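Local coordinates for protein beta-lactamase (Klebsiella pneumoniae, PDB 6HUH) that probably hydrolyses beta-lactam antibiotics to substituted beta-amino acids, as a class D serine beta-lactamase that contributes to antibiotic resistance, at residues Gly80-Leu85 / Ser101-Ser106; Tyr105-Thr110 / Leu142-Leu147; Arg160-Leu165 / Lys229-His234; Gln214-Phe219 / Thr235-Pro240. All blocks are in the same frame, centred on the assembly; numbering follows the deposited sequence.

Contact 1 (Gly80-Leu85 / Ser101-Ser106); sequences GDPDFL and SVIWYS. With SO4 (sulfate ion), chain C.
Ser101-Val102-Ile103 occupies the place of the Ser-X-Val motif of class D beta-lactamases and leads into helix 103-113; there Pro82 and Asp81 of the irregular segment 80-85 settle on Ile103 and Trp104. No hydrogen bond crosses the contact, which rests on packing. Pro82 offers the outer corner of its ring: its CG lies 3.5 Å from Ile103 CD1. The Ile103 chain runs out toward the proline because CG1 sits between the backbone N and the carbonyl carbon (chi1 71°) and the end is then extended. The same CD1 approaches Phe84 CE2 at 4.1 Å, the two side chains crossing at about a right angle.

Asp81 lies against Trp104, CB to CB at 3.9 Å. Its carboxylate is nearly parallel to the indole, the planes 9° apart, and OD2 stands over one face, 4.1 Å from Trp104 CE3; Val102 CG1 and Tyr105 CB cover the opposite face. That carboxylate is held mainly by Arg108 in a salt bridge, with the backbone N of Lys78 as a second partner. Pro82 O comes to the indole edge at Trp104 CD1, 3.6 Å away, while Trp104 NE1 is bonded to Trp88 O.

At the start of the motif, Ser101 OG donates to sulfate O4 (3.1 Å) and is also hydrogen-bonded to Lys197 NZ. The sulfate, probably from the crystallisation liquor, is held further by Thr198 and Ser246. A serine next to the predicted nucleophile Ser51 and bonded to the lysine of the Lys-Thr-Gly motif is typical of the penicillin-recognising active site.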
# COMPACT_ATOMS: atom_id res chain seq x y z
N GLY A 80 6.42 -1.09 -24.50
CA GLY A 80 7.18 -2.30 -24.75
C GLY A 80 7.27 -3.20 -23.53
O GLY A 80 7.83 -4.30 -23.60
N ASP A 81 6.73 -2.73 -22.37
CA ASP A 81 6.71 -3.52 -21.15
C ASP A 81 5.44 -4.35 -21.12
O ASP A 81 4.39 -3.84 -21.57
CB ASP A 81 6.80 -2.66 -19.87
CG ASP A 81 8.16 -2.07 -19.57
OD1 ASP A 81 9.17 -2.64 -20.02
OD2 ASP A 81 8.21 -1.04 -18.87
N PRO A 82 5.49 -5.61 -20.62
CA PRO A 82 4.27 -6.43 -20.55
C PRO A 82 3.14 -5.72 -19.80
O PRO A 82 3.35 -5.17 -18.72
CB PRO A 82 4.73 -7.70 -19.82
CG PRO A 82 6.04 -7.33 -19.20
CD PRO A 82 6.66 -6.33 -20.08
N ASP A 83 1.96 -5.68 -20.43
CA ASP A 83 0.77 -5.01 -19.90
C ASP A 83 -0.44 -5.95 -19.87
O ASP A 83 -1.53 -5.60 -20.34
CB ASP A 83 0.47 -3.71 -20.70
CG ASP A 83 0.54 -3.80 -22.23
OD1 ASP A 83 0.36 -4.92 -22.77
OD2 ASP A 83 0.72 -2.75 -22.88
N PHE A 84 -0.23 -7.16 -19.31
CA PHE A 84 -1.25 -8.21 -19.20
C PHE A 84 -2.36 -7.84 -18.21
O PHE A 84 -3.53 -8.11 -18.47
CB PHE A 84 -0.62 -9.58 -18.87
CG PHE A 84 0.57 -9.98 -19.72
CD1 PHE A 84 0.55 -9.81 -21.10
CD2 PHE A 84 1.69 -10.57 -19.14
CE1 PHE A 84 1.65 -10.17 -21.88
CE2 PHE A 84 2.79 -10.94 -19.93
CZ PHE A 84 2.75 -10.75 -21.29
N LEU A 85 -1.98 -7.19 -17.09
CA LEU A 85 -2.91 -6.71 -16.07
C LEU A 85 -2.97 -5.19 -16.15
O LEU A 85 -1.92 -4.57 -16.31
CB LEU A 85 -2.48 -7.15 -14.65
CG LEU A 85 -2.66 -8.64 -14.28
CD1 LEU A 85 -1.93 -8.96 -12.98
CD2 LEU A 85 -4.14 -9.02 -14.15
N SER A 101 1.87 -7.92 -8.44
CA SER A 101 2.83 -8.83 -9.09
C SER A 101 3.29 -8.27 -10.45
O SER A 101 3.09 -8.90 -11.50
CB SER A 101 2.26 -10.24 -9.24
OG SER A 101 2.18 -10.93 -8.01
N VAL A 102 3.86 -7.06 -10.41
CA VAL A 102 4.35 -6.33 -11.58
C VAL A 102 5.64 -6.98 -12.06
O VAL A 102 6.70 -6.82 -11.44
CB VAL A 102 4.48 -4.82 -11.32
CG1 VAL A 102 4.48 -4.04 -12.63
CG2 VAL A 102 3.37 -4.32 -10.40
N ILE A 103 5.54 -7.74 -13.17
CA ILE A 103 6.67 -8.48 -13.71
C ILE A 103 7.71 -7.57 -14.33
O ILE A 103 8.89 -7.87 -14.19
CB ILE A 103 6.24 -9.62 -14.67
CG1 ILE A 103 5.70 -9.09 -16.00
CG2 ILE A 103 5.26 -10.58 -13.98
CD1 ILE A 103 5.59 -10.13 -17.09
N TRP A 104 7.30 -6.45 -14.99
CA TRP A 104 8.26 -5.54 -15.62
C TRP A 104 9.20 -4.87 -14.62
O TRP A 104 10.35 -4.62 -14.95
CB TRP A 104 7.59 -4.52 -16.54
CG TRP A 104 6.61 -3.56 -15.94
CD1 TRP A 104 5.26 -3.55 -16.14
CD2 TRP A 104 6.92 -2.32 -15.25
NE1 TRP A 104 4.70 -2.43 -15.56
CE2 TRP A 104 5.70 -1.67 -15.00
CE3 TRP A 104 8.11 -1.72 -14.80
CZ2 TRP A 104 5.62 -0.47 -14.27
CZ3 TRP A 104 8.03 -0.54 -14.08
CH2 TRP A 104 6.80 0.08 -13.84
N TYR A 105 8.73 -4.67 -13.38
CA TYR A 105 9.52 -4.08 -12.29
C TYR A 105 10.57 -5.09 -11.80
O TYR A 105 11.64 -4.70 -11.32
CB TYR A 105 8.59 -3.63 -11.16
CG TYR A 105 9.24 -2.74 -10.12
CD1 TYR A 105 9.87 -3.29 -9.01
CD2 TYR A 105 9.18 -1.35 -10.22
CE1 TYR A 105 10.46 -2.48 -8.04
CE2 TYR A 105 9.73 -0.53 -9.24
CZ TYR A 105 10.39 -1.10 -8.16
OH TYR A 105 10.98 -0.30 -7.21
N SER A 106 10.30 -6.39 -11.96
CA SER A 106 11.26 -7.44 -11.59
C SER A 106 12.37 -7.51 -12.62
O SER A 106 13.52 -7.73 -12.24
CB SER A 106 10.56 -8.79 -11.47
OG SER A 106 9.67 -8.82 -10.37
S SO4 C . -0.36 -13.41 -8.92
O1 SO4 C . -0.67 -12.57 -10.08
O2 SO4 C . -1.33 -14.49 -8.79
O3 SO4 C . 0.96 -13.98 -9.10
O4 SO4 C . -0.39 -12.58 -7.71

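Contact 2 (Tyr105-Thr110 / Leu142-Leu147); sequences YSQRLT and LTQAWL
Thr110, Gln107 and Trp146 carry the meeting of helix 103-113 with the short, weakly bonded helix at 142-144 and the turn after it. Thr110 OG1 sits 2.9 Å from Leu142 O and 3.1 Å from Gln107 O of its own helix, so two carbonyls compete for its single proton. With OG1 between the backbone N and the carbonyl carbon (chi1 63°), the hydroxyl can reach both, and CG2 is turned to the tryptophan instead. Leu142 returns the contact with its CD1, which packs on Thr110 CB at 3.8 Å.

Gln107 stretches out beyond CG and lies across Thr143 at about a right angle. Its NE2 donates to Thr143 O at 3.0 Å with an N-H...O angle of 159°. The acceptor is close to the plane of the glutamine amide, but the nitrogen stands above the carbonyl plane, 45° out of it. Along the way the chain rests on the threonine methyl, Gln107 CB to Thr143 CG2 3.8 Å.

Trp146 brings the benzo end of its indole against the helix: CZ2 meets Ser106 CB at 3.7 Å and CH2 meets Thr110 CG2 at 3.9 Å. Leu147 CD1 covers one face. Trp146 NE1 and Ser106 OG both bond to OQ2 of the carboxylated lysine at position 54, so two side chains of this contact also grip that group, probably the general base as in other class D enzymes; Ser106 OG is also bonded to Trp97 NE1.

Phe118 of helix 115-124 touches Thr110, Leu142 and Trp146, whereas Leu57 of helix 56-64 packs on Ser106, Leu109 and Thr110.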
# COMPACT_ATOMS: atom_id res chain seq x y z
N TYR A 105 8.73 -4.67 -13.38
CA TYR A 105 9.52 -4.08 -12.29
C TYR A 105 10.57 -5.09 -11.80
O TYR A 105 11.64 -4.70 -11.32
CB TYR A 105 8.59 -3.63 -11.16
CG TYR A 105 9.24 -2.74 -10.12
CD1 TYR A 105 9.87 -3.29 -9.01
CD2 TYR A 105 9.18 -1.35 -10.22
CE1 TYR A 105 10.46 -2.48 -8.04
CE2 TYR A 105 9.73 -0.53 -9.24
CZ TYR A 105 10.39 -1.10 -8.16
OH TYR A 105 10.98 -0.30 -7.21
N SER A 106 10.30 -6.39 -11.96
CA SER A 106 11.26 -7.44 -11.59
C SER A 106 12.37 -7.51 -12.62
O SER A 106 13.52 -7.73 -12.24
CB SER A 106 10.56 -8.79 -11.47
OG SER A 106 9.67 -8.82 -10.37
N GLN A 107 12.01 -7.33 -13.93
CA GLN A 107 12.94 -7.32 -15.07
C GLN A 107 13.86 -6.11 -14.98
O GLN A 107 15.04 -6.23 -15.28
CB GLN A 107 12.20 -7.32 -16.41
CG GLN A 107 11.12 -8.38 -16.54
CD GLN A 107 10.59 -8.53 -17.94
OE1 GLN A 107 10.29 -7.55 -18.64
NE2 GLN A 107 10.42 -9.77 -18.37
N ARG A 108 13.33 -4.96 -14.52
CA ARG A 108 14.11 -3.72 -14.32
C ARG A 108 15.21 -3.97 -13.29
O ARG A 108 16.33 -3.51 -13.49
CB ARG A 108 13.22 -2.59 -13.80
CG ARG A 108 12.19 -2.09 -14.78
CD ARG A 108 12.74 -1.10 -15.78
NE ARG A 108 11.68 -0.15 -16.12
CZ ARG A 108 10.80 -0.33 -17.09
NH1 ARG A 108 10.86 -1.40 -17.87
NH2 ARG A 108 9.86 0.58 -17.31
N LEU A 109 14.87 -4.70 -12.21
CA LEU A 109 15.80 -5.08 -11.16
C LEU A 109 16.84 -6.05 -11.69
O LEU A 109 18.03 -5.80 -11.47
CB LEU A 109 15.05 -5.66 -9.93
CG LEU A 109 15.82 -6.57 -8.95
CD1 LEU A 109 17.02 -5.87 -8.32
CD2 LEU A 109 14.94 -6.99 -7.83
N THR A 110 16.43 -7.15 -12.37
CA THR A 110 17.37 -8.17 -12.87
C THR A 110 18.34 -7.61 -13.92
O THR A 110 19.53 -7.90 -13.83
CB THR A 110 16.67 -9.44 -13.35
OG1 THR A 110 15.81 -9.16 -14.46
CG2 THR A 110 15.91 -10.16 -12.23
N LEU A 142 17.57 -13.98 -17.88
CA LEU A 142 17.64 -12.85 -16.95
C LEU A 142 16.29 -12.26 -16.56
O LEU A 142 16.10 -11.87 -15.41
CB LEU A 142 18.58 -11.76 -17.50
CG LEU A 142 18.90 -10.56 -16.61
CD1 LEU A 142 19.58 -10.99 -15.30
CD2 LEU A 142 19.74 -9.55 -17.34
N THR A 143 15.37 -12.16 -17.52
CA THR A 143 14.07 -11.53 -17.27
C THR A 143 12.89 -12.49 -17.32
O THR A 143 11.77 -12.09 -17.01
CB THR A 143 13.88 -10.35 -18.24
OG1 THR A 143 13.80 -10.85 -19.58
CG2 THR A 143 15.00 -9.31 -18.14
N GLN A 144 13.13 -13.77 -17.71
CA GLN A 144 12.08 -14.76 -17.89
C GLN A 144 12.26 -16.10 -17.19
O GLN A 144 11.47 -17.00 -17.47
CB GLN A 144 11.90 -15.01 -19.41
CG GLN A 144 10.48 -14.81 -19.93
CD GLN A 144 10.12 -13.36 -20.10
OE1 GLN A 144 9.15 -12.86 -19.52
NE2 GLN A 144 10.90 -12.67 -20.95
N ALA A 145 13.27 -16.26 -16.30
CA ALA A 145 13.56 -17.55 -15.64
C ALA A 145 12.45 -18.08 -14.74
O ALA A 145 12.16 -19.28 -14.77
CB ALA A 145 14.87 -17.48 -14.87
N TRP A 146 11.84 -17.20 -13.94
CA TRP A 146 10.76 -17.52 -13.01
C TRP A 146 9.38 -17.56 -13.68
O TRP A 146 8.47 -18.23 -13.19
CB TRP A 146 10.78 -16.56 -11.81
CG TRP A 146 10.56 -15.11 -12.15
CD1 TRP A 146 9.44 -14.37 -11.89
CD2 TRP A 146 11.52 -14.19 -12.72
NE1 TRP A 146 9.63 -13.07 -12.30
CE2 TRP A 146 10.89 -12.93 -12.81
CE3 TRP A 146 12.85 -14.32 -13.17
CZ2 TRP A 146 11.53 -11.82 -13.37
CZ3 TRP A 146 13.48 -13.21 -13.71
CH2 TRP A 146 12.83 -11.98 -13.80
N LEU A 147 9.26 -16.89 -14.84
CA LEU A 147 8.05 -16.80 -15.65
C LEU A 147 7.68 -18.11 -16.41
O LEU A 147 7.65 -18.13 -17.65
CB LEU A 147 8.15 -15.61 -16.60
CG LEU A 147 7.72 -14.29 -16.03
CD1 LEU A 147 8.91 -13.45 -15.65
CD2 LEU A 147 6.87 -13.55 -17.03

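Contact 3 (Arg160-Leu165 / Lys229-His234); sequences RFLGKL and KLIFVH
Leu162 of helix 155-166 and Ile231 of strand 228-238 make most of this buried contact, which rests on van der Waals packing and has no hydrogen bond between the segments. Two kinds of touch can be told apart. The first is side chain on side chain. Leu162 CB meets Ile231 CG2 at 3.8 Å, and Leu162 CD2 reaches the same methyl at 3.9 Å, so two atoms of the leucine rest on one methyl as the two chains pass at a slant. CD2 then extends along the strand to Val233 CG2, a looser approach of 4.4 Å.

The second is side chain on helix backbone. In Ile231, chi1 of -49° puts CG1 beside the backbone N and leaves CG2 against Leu162; the turn at chi2 (-61°) then brings CD1 to the peptide between Leu162 and Gly163. There Ile231 CD1 lies 3.8 Å from both Leu162 C and Gly163 N. Gly163, without a side chain, marks the nearest pass of the backbones, its CA 6.8 Å from Ile231 CA.

The short helix and strand segments run roughly antiparallel, at 152°, with axes 8.6 Å apart at closest.

Ile231 and Val233 point to this helix, Val233 also touching Pro155 and Ala159, while Phe232 points away and packs on Val253 of helix 245-264. The strand itself is bonded to strand 215-225 through Leu230, Phe232 and His234, and to strand 26-30 through Val233. On the helix, Phe161 meets Tyr127 edge-to-face and Leu165 reaches Trp222 of strand 215-225. The sheet is thus packed between helices 155-166 and 245-264.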
# COMPACT_ATOMS: atom_id res chain seq x y z
N ARG A 160 12.19 -24.32 3.15
CA ARG A 160 13.59 -24.34 3.54
C ARG A 160 14.20 -22.95 3.31
O ARG A 160 14.80 -22.37 4.23
CB ARG A 160 14.30 -25.42 2.74
CG ARG A 160 15.78 -25.60 3.04
CD ARG A 160 16.06 -26.06 4.46
NE ARG A 160 16.67 -24.98 5.22
CZ ARG A 160 17.16 -25.10 6.45
NH1 ARG A 160 17.10 -26.26 7.08
NH2 ARG A 160 17.70 -24.05 7.06
N PHE A 161 13.98 -22.38 2.09
CA PHE A 161 14.43 -21.04 1.70
C PHE A 161 13.89 -19.97 2.67
O PHE A 161 14.68 -19.21 3.22
CB PHE A 161 14.05 -20.72 0.22
CG PHE A 161 14.08 -19.25 -0.12
CD1 PHE A 161 15.29 -18.57 -0.23
CD2 PHE A 161 12.91 -18.52 -0.26
CE1 PHE A 161 15.32 -17.19 -0.48
CE2 PHE A 161 12.94 -17.15 -0.51
CZ PHE A 161 14.14 -16.49 -0.62
N LEU A 162 12.54 -19.94 2.87
CA LEU A 162 11.81 -19.04 3.75
C LEU A 162 12.35 -19.12 5.17
O LEU A 162 12.47 -18.08 5.84
CB LEU A 162 10.30 -19.39 3.73
CG LEU A 162 9.32 -18.59 2.86
CD1 LEU A 162 9.99 -17.86 1.70
CD2 LEU A 162 8.19 -19.47 2.34
N GLY A 163 12.69 -20.33 5.61
CA GLY A 163 13.26 -20.62 6.92
C GLY A 163 14.63 -20.01 7.15
O GLY A 163 14.98 -19.66 8.27
N LYS A 164 15.41 -19.88 6.07
CA LYS A 164 16.74 -19.28 6.12
C LYS A 164 16.61 -17.74 6.22
O LYS A 164 17.37 -17.11 6.97
CB LYS A 164 17.57 -19.69 4.89
CG LYS A 164 18.10 -21.12 4.97
CD LYS A 164 19.01 -21.45 3.76
CE LYS A 164 19.58 -22.85 3.82
NZ LYS A 164 20.63 -22.99 4.86
N LEU A 165 15.64 -17.14 5.48
CA LEU A 165 15.50 -15.69 5.53
C LEU A 165 14.88 -15.27 6.88
O LEU A 165 15.29 -14.24 7.43
CB LEU A 165 14.82 -15.06 4.28
CG LEU A 165 13.30 -14.80 4.17
CD1 LEU A 165 12.92 -13.45 4.80
CD2 LEU A 165 12.91 -14.68 2.70
N LYS A 229 7.83 -18.26 15.41
CA LYS A 229 7.72 -18.08 13.95
C LYS A 229 7.20 -19.37 13.30
O LYS A 229 7.41 -20.45 13.86
CB LYS A 229 9.05 -17.64 13.34
CG LYS A 229 9.33 -16.15 13.48
CD LYS A 229 10.73 -15.79 13.02
CE LYS A 229 11.13 -14.40 13.45
NZ LYS A 229 10.60 -13.34 12.55
N LEU A 230 6.51 -19.27 12.15
CA LEU A 230 5.93 -20.43 11.47
C LEU A 230 5.86 -20.20 9.97
O LEU A 230 5.17 -19.28 9.53
CB LEU A 230 4.53 -20.71 12.05
CG LEU A 230 3.71 -21.87 11.47
CD1 LEU A 230 3.35 -22.83 12.54
CD2 LEU A 230 2.42 -21.37 10.83
N ILE A 231 6.56 -21.04 9.19
CA ILE A 231 6.55 -21.00 7.72
C ILE A 231 5.28 -21.76 7.25
O ILE A 231 4.75 -22.60 7.99
CB ILE A 231 7.83 -21.64 7.12
CG1 ILE A 231 9.15 -21.13 7.75
CG2 ILE A 231 7.86 -21.53 5.61
CD1 ILE A 231 9.49 -19.73 7.66
N PHE A 232 4.79 -21.47 6.03
CA PHE A 232 3.64 -22.12 5.40
C PHE A 232 3.76 -21.99 3.88
O PHE A 232 4.18 -20.96 3.37
CB PHE A 232 2.29 -21.59 5.92
CG PHE A 232 2.08 -20.11 5.72
CD1 PHE A 232 1.71 -19.60 4.48
CD2 PHE A 232 2.22 -19.23 6.78
CE1 PHE A 232 1.60 -18.22 4.28
CE2 PHE A 232 2.04 -17.84 6.59
CZ PHE A 232 1.75 -17.35 5.33
N VAL A 233 3.45 -23.08 3.17
CA VAL A 233 3.52 -23.15 1.72
C VAL A 233 2.26 -23.87 1.27
O VAL A 233 1.92 -24.92 1.82
CB VAL A 233 4.80 -23.88 1.21
CG1 VAL A 233 4.87 -23.90 -0.31
CG2 VAL A 233 6.08 -23.26 1.78
N HIS A 234 1.55 -23.30 0.28
CA HIS A 234 0.33 -23.94 -0.25
C HIS A 234 0.20 -23.79 -1.75
O HIS A 234 0.41 -22.71 -2.28
CB HIS A 234 -0.92 -23.46 0.49
CG HIS A 234 -2.21 -24.11 0.07
ND1 HIS A 234 -2.37 -25.47 0.08
CD2 HIS A 234 -3.38 -23.54 -0.30
CE1 HIS A 234 -3.61 -25.70 -0.31
NE2 HIS A 234 -4.26 -24.56 -0.54

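Contact 4 (Gln214-Phe219 / Thr235-Pro240); sequences QQIGWF and TVIQKP
Thr235 and Trp218 form a non-hydrogen-bonded antiparallel pair in which the threonine methyl lies over one face of the six-membered ring of the indole. Thr235 CG2 stands 3.9 Å from the centroid of that ring, 14° off its normal, a CH-pi contact. OG1 sits between the backbone N and the carbonyl carbon (chi1 59°), which leaves CG2 anti to that carbon and over the ring. Trp218 NE1 is bonded to Pro48 O. On the same face of the sheet, Ile216 and Ile237 lie side by side, CG1 to CG1 at 4.1 Å.

The other face carries Gln215 and Gln238, which point the same way. Gln215 is extended and Gln238 is bent at chi2; their amide planes differ by 65°, and the two NE2 atoms, both donors, do not bond to each other. Their OE1 atoms make weak bonds to Ala245 N and Arg248 NE, respectively. Pro240 CB packs on Gln215 NE2 at 3.5 Å.

Four backbone bonds hold the register: Gln215 N to Gln238 O (2.8 Å), Gln238 N to Gln215 O (3.2 Å), Gly217 N to Val236 O (2.8 Å) and Val236 N to Gly217 O (3.0 Å). This is the open end of an antiparallel hairpin in the central sheet of the penicillin-binding fold, beside the Lys-Thr-Gly strand 192-201.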
# COMPACT_ATOMS: atom_id res chain seq x y z
N GLN A 214 -2.79 -26.77 -16.49
CA GLN A 214 -3.30 -26.53 -15.15
C GLN A 214 -2.53 -25.41 -14.46
O GLN A 214 -1.30 -25.38 -14.50
CB GLN A 214 -3.30 -27.81 -14.31
CG GLN A 214 -4.30 -28.86 -14.80
CD GLN A 214 -4.47 -29.99 -13.83
OE1 GLN A 214 -3.53 -30.73 -13.50
NE2 GLN A 214 -5.70 -30.18 -13.36
N GLN A 215 -3.28 -24.51 -13.82
CA GLN A 215 -2.79 -23.36 -13.08
C GLN A 215 -2.21 -23.80 -11.74
O GLN A 215 -2.78 -24.68 -11.09
CB GLN A 215 -3.99 -22.42 -12.83
CG GLN A 215 -3.73 -20.96 -13.17
CD GLN A 215 -4.89 -20.09 -12.77
OE1 GLN A 215 -4.75 -19.18 -11.95
NE2 GLN A 215 -6.06 -20.34 -13.33
N ILE A 216 -1.09 -23.19 -11.33
CA ILE A 216 -0.49 -23.45 -10.02
C ILE A 216 -0.63 -22.18 -9.20
O ILE A 216 -0.07 -21.14 -9.54
CB ILE A 216 0.99 -23.95 -10.00
CG1 ILE A 216 1.19 -25.19 -10.89
CG2 ILE A 216 1.47 -24.19 -8.55
CD1 ILE A 216 2.52 -25.24 -11.57
N GLY A 217 -1.41 -22.27 -8.14
CA GLY A 217 -1.61 -21.17 -7.22
C GLY A 217 -0.62 -21.31 -6.10
O GLY A 217 -0.31 -22.42 -5.68
N TRP A 218 -0.04 -20.22 -5.67
CA TRP A 218 0.91 -20.33 -4.58
C TRP A 218 0.56 -19.32 -3.48
O TRP A 218 0.28 -18.16 -3.79
CB TRP A 218 2.33 -19.98 -5.05
CG TRP A 218 3.15 -20.95 -5.84
CD1 TRP A 218 3.36 -20.93 -7.19
CD2 TRP A 218 4.15 -21.85 -5.30
NE1 TRP A 218 4.35 -21.83 -7.53
CE2 TRP A 218 4.84 -22.41 -6.40
CE3 TRP A 218 4.48 -22.27 -4.00
CZ2 TRP A 218 5.83 -23.38 -6.23
CZ3 TRP A 218 5.46 -23.23 -3.84
CH2 TRP A 218 6.12 -23.78 -4.95
N PHE A 219 0.61 -19.72 -2.22
CA PHE A 219 0.55 -18.82 -1.09
C PHE A 219 1.59 -19.23 -0.06
O PHE A 219 1.41 -20.19 0.69
CB PHE A 219 -0.83 -18.57 -0.49
CG PHE A 219 -0.72 -17.35 0.40
CD1 PHE A 219 -0.38 -16.11 -0.13
CD2 PHE A 219 -0.85 -17.46 1.78
CE1 PHE A 219 -0.21 -15.00 0.69
CE2 PHE A 219 -0.70 -16.34 2.60
CZ PHE A 219 -0.37 -15.12 2.05
N THR A 235 -0.15 -24.89 -2.45
CA THR A 235 -0.37 -24.88 -3.90
C THR A 235 -1.78 -25.28 -4.26
O THR A 235 -2.37 -26.13 -3.58
CB THR A 235 0.64 -25.71 -4.68
OG1 THR A 235 0.56 -27.05 -4.23
CG2 THR A 235 2.06 -25.18 -4.57
N VAL A 236 -2.31 -24.68 -5.32
CA VAL A 236 -3.64 -25.00 -5.83
C VAL A 236 -3.45 -25.39 -7.28
O VAL A 236 -3.01 -24.57 -8.09
CB VAL A 236 -4.65 -23.84 -5.68
CG1 VAL A 236 -5.94 -24.12 -6.45
CG2 VAL A 236 -4.95 -23.55 -4.22
N ILE A 237 -3.79 -26.62 -7.62
CA ILE A 237 -3.72 -27.04 -9.02
C ILE A 237 -5.15 -27.15 -9.54
O ILE A 237 -5.95 -27.93 -9.00
CB ILE A 237 -2.81 -28.30 -9.27
CG1 ILE A 237 -1.29 -27.94 -9.19
CG2 ILE A 237 -3.11 -28.92 -10.64
CD1 ILE A 237 -0.66 -27.83 -7.80
N GLN A 238 -5.49 -26.32 -10.53
CA GLN A 238 -6.83 -26.28 -11.10
C GLN A 238 -6.84 -25.87 -12.56
O GLN A 238 -5.86 -25.35 -13.08
CB GLN A 238 -7.73 -25.33 -10.28
CG GLN A 238 -7.12 -23.94 -10.05
CD GLN A 238 -8.09 -22.82 -10.31
OE1 GLN A 238 -8.77 -22.34 -9.40
NE2 GLN A 238 -8.14 -22.34 -11.55
N LYS A 239 -7.99 -26.09 -13.21
CA LYS A 239 -8.27 -25.66 -14.57
C LYS A 239 -8.70 -24.20 -14.39
O LYS A 239 -9.47 -23.91 -13.47
CB LYS A 239 -9.44 -26.48 -15.16
CG LYS A 239 -9.52 -26.52 -16.69
CD LYS A 239 -10.21 -25.30 -17.34
CE LYS A 239 -11.72 -25.30 -17.26
NZ LYS A 239 -12.29 -23.99 -17.67
N PRO A 240 -8.22 -23.24 -15.22
CA PRO A 240 -8.66 -21.85 -15.04
C PRO A 240 -10.17 -21.71 -15.14
O PRO A 240 -10.79 -22.40 -15.96
CB PRO A 240 -7.92 -21.09 -16.16
CG PRO A 240 -7.54 -22.13 -17.15
CD PRO A 240 -7.29 -23.37 -16.36

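Contacts 1 and 2 form one cluster in the helical region, and contacts 3 and 4 another at the antiparallel sheet. The first two share helix 103-113 with Tyr105 and Ser106; their centres are about 10 Å apart, and Ile103 packs on Leu147 between them. Contacts 3 and 4 share strand 228-238, centres about 20 Å apart, and meet where His234 O probably bonds Phe219 N and Val233 packs on Trp218. Along the chain, contacts 1 and 2 close before the interleaved 3 and 4 open. Contacts 1, 2 and 4 lie near the predicted nucleophile Ser51, so helical side and sheet both border the probable active site, as in the penicillin-recognising fold; contact 3, away from it, packs a helix on the sheet.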